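Side-chain contacts in similar to yteR (Bacilus subtilis) (Clostridium acetobutylicum, PDB 4WU0), which probably hydrolyses unsaturated rhamnogalacturonan fragments of pectin, as a family 105 glycoside hydrolase related to YteR: residues D21-E26 / D55-E60; K36-T41 / F87-K92. All blocks are in the same frame, centred on the assembly; numbering follows the deposited sequence.

Contact 1: D21-E26 / D55-E60; sequences DHWGYE and DTFINE
A chi1 of -179° swings the indole of W23 alongside its own carbonyl carbon and brings its benzo edge to F57, whose chi1 of -59° keeps the phenyl ring beside its own backbone N. The two form a T-shaped, edge-to-face pair: the benzo edge of W23 is directed at a face of F57, with six-membered ring and phenyl centroids 5.2 Å apart and planes at 71°. The touch is off centre. W23 CE3 stands over the rim of the phenyl ring, 3.5 Å from F57 CG, while W23 CZ3 lies 3.5 Å from F57 CB. CG2 of T56 covers the opposite face of F57, over its centre, so the ring is sandwiched between a methyl group and an aromatic edge. At its far end the phenyl ring packs against backbone, F57 CZ coming within 3.2 Å of H22 O. That carbonyl also accepts a weak bond from G24 N, closing an inverse gamma turn centred on W23. I58 adds a looser apolar contact, its CD1 4.3 Å from W23 CZ3. The indole N-H is used elsewhere: W23 NE1 donates to H76 O. Beside the rings, H22 ND1 donates to D21 OD1 (3.0 Å), nearly in the imidazole plane but from above the carboxylate plane; D21 OD1 also bonds Y27 OH. The arrangement is a buried aromatic contact between the loop leading into helix 25-41, N-capped by G24, and the loop leaving helix 44-54, joining the ends of consecutive helices in the (alpha/alpha)6 barrel of helical hairpins characteristic of this glycoside hydrolase family.

Contact 2: K36-T41 / F87-K92; sequences KVYEWT and FKETGK
Y38 on the last turns of helix 25-41 and E89 near the C-terminal end of helix 80-90 have their CA atoms 10.8 Å apart, too far for the main chains to meet. Each side chain starts toward the other segment, and the two alone span the gap. They come from opposite directions, and the hydroxyl Y38 OH donates to the carboxylate oxygen E89 OE1 at 3.0 Å. E89 OE1 lies in the plane of the tyrosine ring, at its edge, whereas the hydroxyl meets that oxygen from well above the carboxylate plane, 63° out of it. Ring and carboxylate are almost perpendicular, at 87°. The carboxylate also lies beside the ring edge, with E89 CD 3.7 Å from Y38 CE2. CG of E89 is anti to the backbone N, and a bend at chi2 (65°) turns the carboxylate to the phenol. Both side chains also touch L47, so this polar bridge links two helices of the barrel over a residue of helix 44-54, which lies between them in sequence. Further contacts organise each helix end separately. One turn round helix 25-41, K36 NZ makes a salt bridge with E39 OE2 (3.1 Å), approaching on the syn side of the carboxylate. T41 OG1 donates to V37 O (2.7 Å) from above the carbonyl plane, while T41 N reaches the same oxygen from the opposite face of that plane; the carbonyl is thus gripped twice by one residue. At the other helix, G91 N still bonds F87 O, but G91 itself leaves helical geometry with positive phi, and K92 N donates to T90 OG1 (3.1 Å) in an ST turn. F87, by contrast, packs on Y95 and R96 of helix 93-108.

How the contacts relate
Both contacts belong to helix 25-41 and its approach: contact 1 is made by the loop that enters it, contact 2 by its C-terminal turns, with centres about 18 Å apart and nearest atoms about 7 Å apart, not touching. Along the chain the segments alternate. Helix 44-54 relates the two, since it leads into 55-60 and also borders the pair of contact 2. Contact 1 is largely buried and apolar, burying 200 Å² through aromatic packing without a hydrogen bond across it. Contact 2 lies at the surface, covers just 80 Å², and depends on one hydroxyl-carboxylate bond between side chains.

Contact 1: D21-E26 / D55-E60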
# COMPACT_ATOMS: atom_id res chain seq x y z
N ASP A 21 -5.28 14.40 -10.99
CA ASP A 21 -5.89 14.14 -12.30
C ASP A 21 -6.94 13.03 -12.31
O ASP A 21 -7.66 12.87 -13.30
CB ASP A 21 -4.83 13.92 -13.40
CG ASP A 21 -4.00 12.69 -13.19
OD1 ASP A 21 -4.09 12.07 -12.11
OD2 ASP A 21 -3.21 12.36 -14.12
N HIS A 22 -7.05 12.31 -11.21
CA HIS A 22 -8.13 11.33 -11.03
C HIS A 22 -8.15 10.95 -9.56
O HIS A 22 -7.23 11.30 -8.84
CB HIS A 22 -7.94 10.10 -11.93
CG HIS A 22 -6.85 9.16 -11.49
ND1 HIS A 22 -5.52 9.45 -11.66
CD2 HIS A 22 -6.90 7.92 -10.95
CE1 HIS A 22 -4.79 8.44 -11.20
NE2 HIS A 22 -5.61 7.51 -10.77
N TRP A 23 -9.20 10.26 -9.11
CA TRP A 23 -9.27 9.83 -7.71
C TRP A 23 -8.40 8.59 -7.56
O TRP A 23 -8.88 7.46 -7.56
CB TRP A 23 -10.72 9.57 -7.34
CG TRP A 23 -11.03 9.14 -5.95
CD1 TRP A 23 -11.53 7.92 -5.56
CD2 TRP A 23 -10.94 9.93 -4.75
NE1 TRP A 23 -11.74 7.91 -4.20
CE2 TRP A 23 -11.39 9.12 -3.68
CE3 TRP A 23 -10.51 11.23 -4.48
CZ2 TRP A 23 -11.43 9.58 -2.35
CZ3 TRP A 23 -10.53 11.68 -3.17
CH2 TRP A 23 -10.99 10.85 -2.11
N GLY A 24 -7.10 8.83 -7.49
CA GLY A 24 -6.12 7.77 -7.46
C GLY A 24 -5.62 7.44 -6.07
O GLY A 24 -5.20 8.33 -5.36
N TYR A 25 -5.67 6.17 -5.71
CA TYR A 25 -5.21 5.71 -4.40
C TYR A 25 -3.80 6.14 -4.08
O TYR A 25 -3.47 6.38 -2.91
CB TYR A 25 -5.28 4.17 -4.31
CG TYR A 25 -4.36 3.42 -5.26
CD1 TYR A 25 -4.81 2.97 -6.48
CD2 TYR A 25 -3.04 3.17 -4.92
CE1 TYR A 25 -3.98 2.27 -7.35
CE2 TYR A 25 -2.18 2.49 -5.80
CZ TYR A 25 -2.66 2.04 -7.00
OH TYR A 25 -1.83 1.34 -7.87
N GLU A 26 -2.95 6.25 -5.10
CA GLU A 26 -1.55 6.56 -4.86
C GLU A 26 -1.36 8.01 -4.47
O GLU A 26 -0.32 8.38 -3.92
CB GLU A 26 -0.68 6.18 -6.09
CG GLU A 26 -0.89 6.98 -7.35
CD GLU A 26 -1.98 6.45 -8.27
OE1 GLU A 26 -2.98 5.88 -7.78
OE2 GLU A 26 -1.83 6.60 -9.51
N ASP A 55 -8.54 19.58 -2.17
CA ASP A 55 -9.58 20.49 -2.62
C ASP A 55 -10.03 20.22 -4.05
O ASP A 55 -11.14 20.60 -4.45
CB ASP A 55 -9.15 21.95 -2.46
CG ASP A 55 -9.35 22.49 -1.04
OD1 ASP A 55 -10.14 21.92 -0.26
OD2 ASP A 55 -8.72 23.51 -0.70
N THR A 56 -9.18 19.58 -4.84
CA THR A 56 -9.58 19.14 -6.17
C THR A 56 -10.75 18.17 -6.09
O THR A 56 -11.63 18.18 -6.96
CB THR A 56 -8.41 18.42 -6.89
OG1 THR A 56 -7.47 19.40 -7.33
CG2 THR A 56 -8.89 17.64 -8.11
N PHE A 57 -10.72 17.32 -5.07
CA PHE A 57 -11.64 16.19 -4.99
C PHE A 57 -12.84 16.43 -4.10
O PHE A 57 -13.93 15.94 -4.39
CB PHE A 57 -10.89 14.95 -4.47
CG PHE A 57 -9.73 14.56 -5.33
CD1 PHE A 57 -9.94 14.07 -6.60
CD2 PHE A 57 -8.44 14.68 -4.87
CE1 PHE A 57 -8.87 13.72 -7.43
CE2 PHE A 57 -7.35 14.32 -5.67
CZ PHE A 57 -7.57 13.84 -6.95
N ILE A 58 -12.65 17.13 -2.99
CA ILE A 58 -13.70 17.20 -1.98
C ILE A 58 -14.50 18.49 -2.09
O ILE A 58 -14.03 19.58 -1.73
CB ILE A 58 -13.15 17.08 -0.55
CG1 ILE A 58 -12.14 15.92 -0.45
CG2 ILE A 58 -14.27 16.86 0.43
CD1 ILE A 58 -12.69 14.57 -0.92
N ASN A 59 -15.73 18.35 -2.58
CA ASN A 59 -16.63 19.46 -2.72
C ASN A 59 -17.16 19.89 -1.36
O ASN A 59 -17.10 19.12 -0.41
CB ASN A 59 -17.78 19.07 -3.64
CG ASN A 59 -17.33 18.77 -5.06
OD1 ASN A 59 -16.56 19.54 -5.66
ND2 ASN A 59 -17.80 17.67 -5.61
N GLU A 60 -17.68 21.10 -1.26
CA GLU A 60 -18.14 21.61 0.03
C GLU A 60 -19.24 20.72 0.61
O GLU A 60 -19.34 20.59 1.83
CB GLU A 60 -18.66 23.05 -0.11
CG GLU A 60 -19.00 23.71 1.23
CD GLU A 60 -17.85 23.67 2.23
OE1 GLU A 60 -16.68 23.82 1.80
OE2 GLU A 60 -18.11 23.48 3.44

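Contact 2: K36-T41 / F87-K92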
# COMPACT_ATOMS: atom_id res chain seq x y z
N LYS A 36 3.17 12.88 7.53
CA LYS A 36 4.18 12.57 8.55
C LYS A 36 5.23 13.68 8.65
O LYS A 36 5.75 13.97 9.73
CB LYS A 36 4.86 11.24 8.27
CG LYS A 36 3.93 10.02 8.25
CD LYS A 36 2.98 9.91 9.42
CE LYS A 36 3.61 9.29 10.64
NZ LYS A 36 2.57 8.95 11.68
N VAL A 37 5.54 14.31 7.52
CA VAL A 37 6.48 15.42 7.51
C VAL A 37 5.87 16.63 8.23
O VAL A 37 6.55 17.29 9.00
CB VAL A 37 6.91 15.77 6.08
CG1 VAL A 37 7.79 17.00 6.06
CG2 VAL A 37 7.61 14.58 5.49
N TYR A 38 4.57 16.86 8.02
CA TYR A 38 3.85 17.87 8.78
C TYR A 38 3.93 17.58 10.28
O TYR A 38 4.21 18.47 11.09
CB TYR A 38 2.37 17.95 8.35
CG TYR A 38 1.59 18.90 9.20
CD1 TYR A 38 1.96 20.23 9.31
CD2 TYR A 38 0.47 18.47 9.90
CE1 TYR A 38 1.24 21.11 10.12
CE2 TYR A 38 -0.25 19.34 10.70
CZ TYR A 38 0.14 20.65 10.80
OH TYR A 38 -0.61 21.50 11.59
N GLU A 39 3.71 16.32 10.65
CA GLU A 39 3.71 15.91 12.05
C GLU A 39 5.01 16.27 12.75
O GLU A 39 4.99 16.82 13.86
CB GLU A 39 3.48 14.40 12.14
CG GLU A 39 3.48 13.79 13.54
CD GLU A 39 3.22 12.29 13.50
OE1 GLU A 39 3.89 11.54 14.24
OE2 GLU A 39 2.34 11.87 12.72
N TRP A 40 6.14 15.95 12.13
CA TRP A 40 7.42 16.19 12.82
C TRP A 40 7.97 17.59 12.64
O TRP A 40 8.57 18.12 13.57
CB TRP A 40 8.47 15.13 12.53
CG TRP A 40 9.20 15.15 11.21
CD1 TRP A 40 8.94 14.36 10.13
CD2 TRP A 40 10.34 15.93 10.86
NE1 TRP A 40 9.85 14.61 9.13
CE2 TRP A 40 10.73 15.57 9.56
CE3 TRP A 40 11.09 16.91 11.54
CZ2 TRP A 40 11.81 16.16 8.91
CZ3 TRP A 40 12.17 17.49 10.89
CH2 TRP A 40 12.51 17.11 9.59
N THR A 41 7.73 18.21 11.49
CA THR A 41 8.25 19.56 11.27
C THR A 41 7.37 20.62 11.91
O THR A 41 7.85 21.71 12.25
CB THR A 41 8.36 19.91 9.77
OG1 THR A 41 7.05 19.95 9.19
CG2 THR A 41 9.25 18.91 9.02
N PHE A 87 -9.70 15.44 8.67
CA PHE A 87 -10.82 15.72 9.56
C PHE A 87 -10.32 15.91 11.00
O PHE A 87 -10.78 16.81 11.70
CB PHE A 87 -11.89 14.63 9.52
CG PHE A 87 -13.06 14.91 10.43
CD1 PHE A 87 -13.85 16.02 10.21
CD2 PHE A 87 -13.34 14.10 11.50
CE1 PHE A 87 -14.93 16.31 11.05
CE2 PHE A 87 -14.42 14.37 12.33
CZ PHE A 87 -15.21 15.47 12.10
N LYS A 88 -9.39 15.06 11.42
CA LYS A 88 -8.84 15.16 12.77
C LYS A 88 -8.06 16.47 12.95
O LYS A 88 -8.14 17.10 14.02
CB LYS A 88 -7.97 13.94 13.11
CG LYS A 88 -8.76 12.62 13.20
CD LYS A 88 -7.85 11.41 13.51
CE LYS A 88 -7.30 11.44 14.94
NZ LYS A 88 -8.40 11.55 15.96
N GLU A 89 -7.31 16.86 11.93
CA GLU A 89 -6.49 18.07 12.00
C GLU A 89 -7.30 19.36 11.91
O GLU A 89 -7.00 20.31 12.61
CB GLU A 89 -5.41 18.07 10.92
CG GLU A 89 -4.51 19.31 10.91
CD GLU A 89 -3.65 19.46 12.16
OE1 GLU A 89 -3.31 20.62 12.51
OE2 GLU A 89 -3.29 18.42 12.77
N THR A 90 -8.31 19.40 11.04
CA THR A 90 -9.00 20.66 10.72
C THR A 90 -10.43 20.72 11.25
O THR A 90 -11.00 21.81 11.39
CB THR A 90 -9.08 20.88 9.20
OG1 THR A 90 -10.04 19.97 8.63
CG2 THR A 90 -7.72 20.68 8.54
N GLY A 91 -11.01 19.56 11.51
CA GLY A 91 -12.40 19.48 11.92
C GLY A 91 -13.43 19.92 10.88
O GLY A 91 -14.58 20.11 11.24
N LYS A 92 -13.02 20.09 9.61
CA LYS A 92 -13.95 20.60 8.59
C LYS A 92 -14.96 19.56 8.16
O LYS A 92 -14.62 18.43 7.84
CB LYS A 92 -13.20 21.16 7.38
CG LYS A 92 -12.33 22.37 7.69
CD LYS A 92 -13.13 23.55 8.28
CE LYS A 92 -12.24 24.79 8.41
NZ LYS A 92 -12.91 25.92 9.12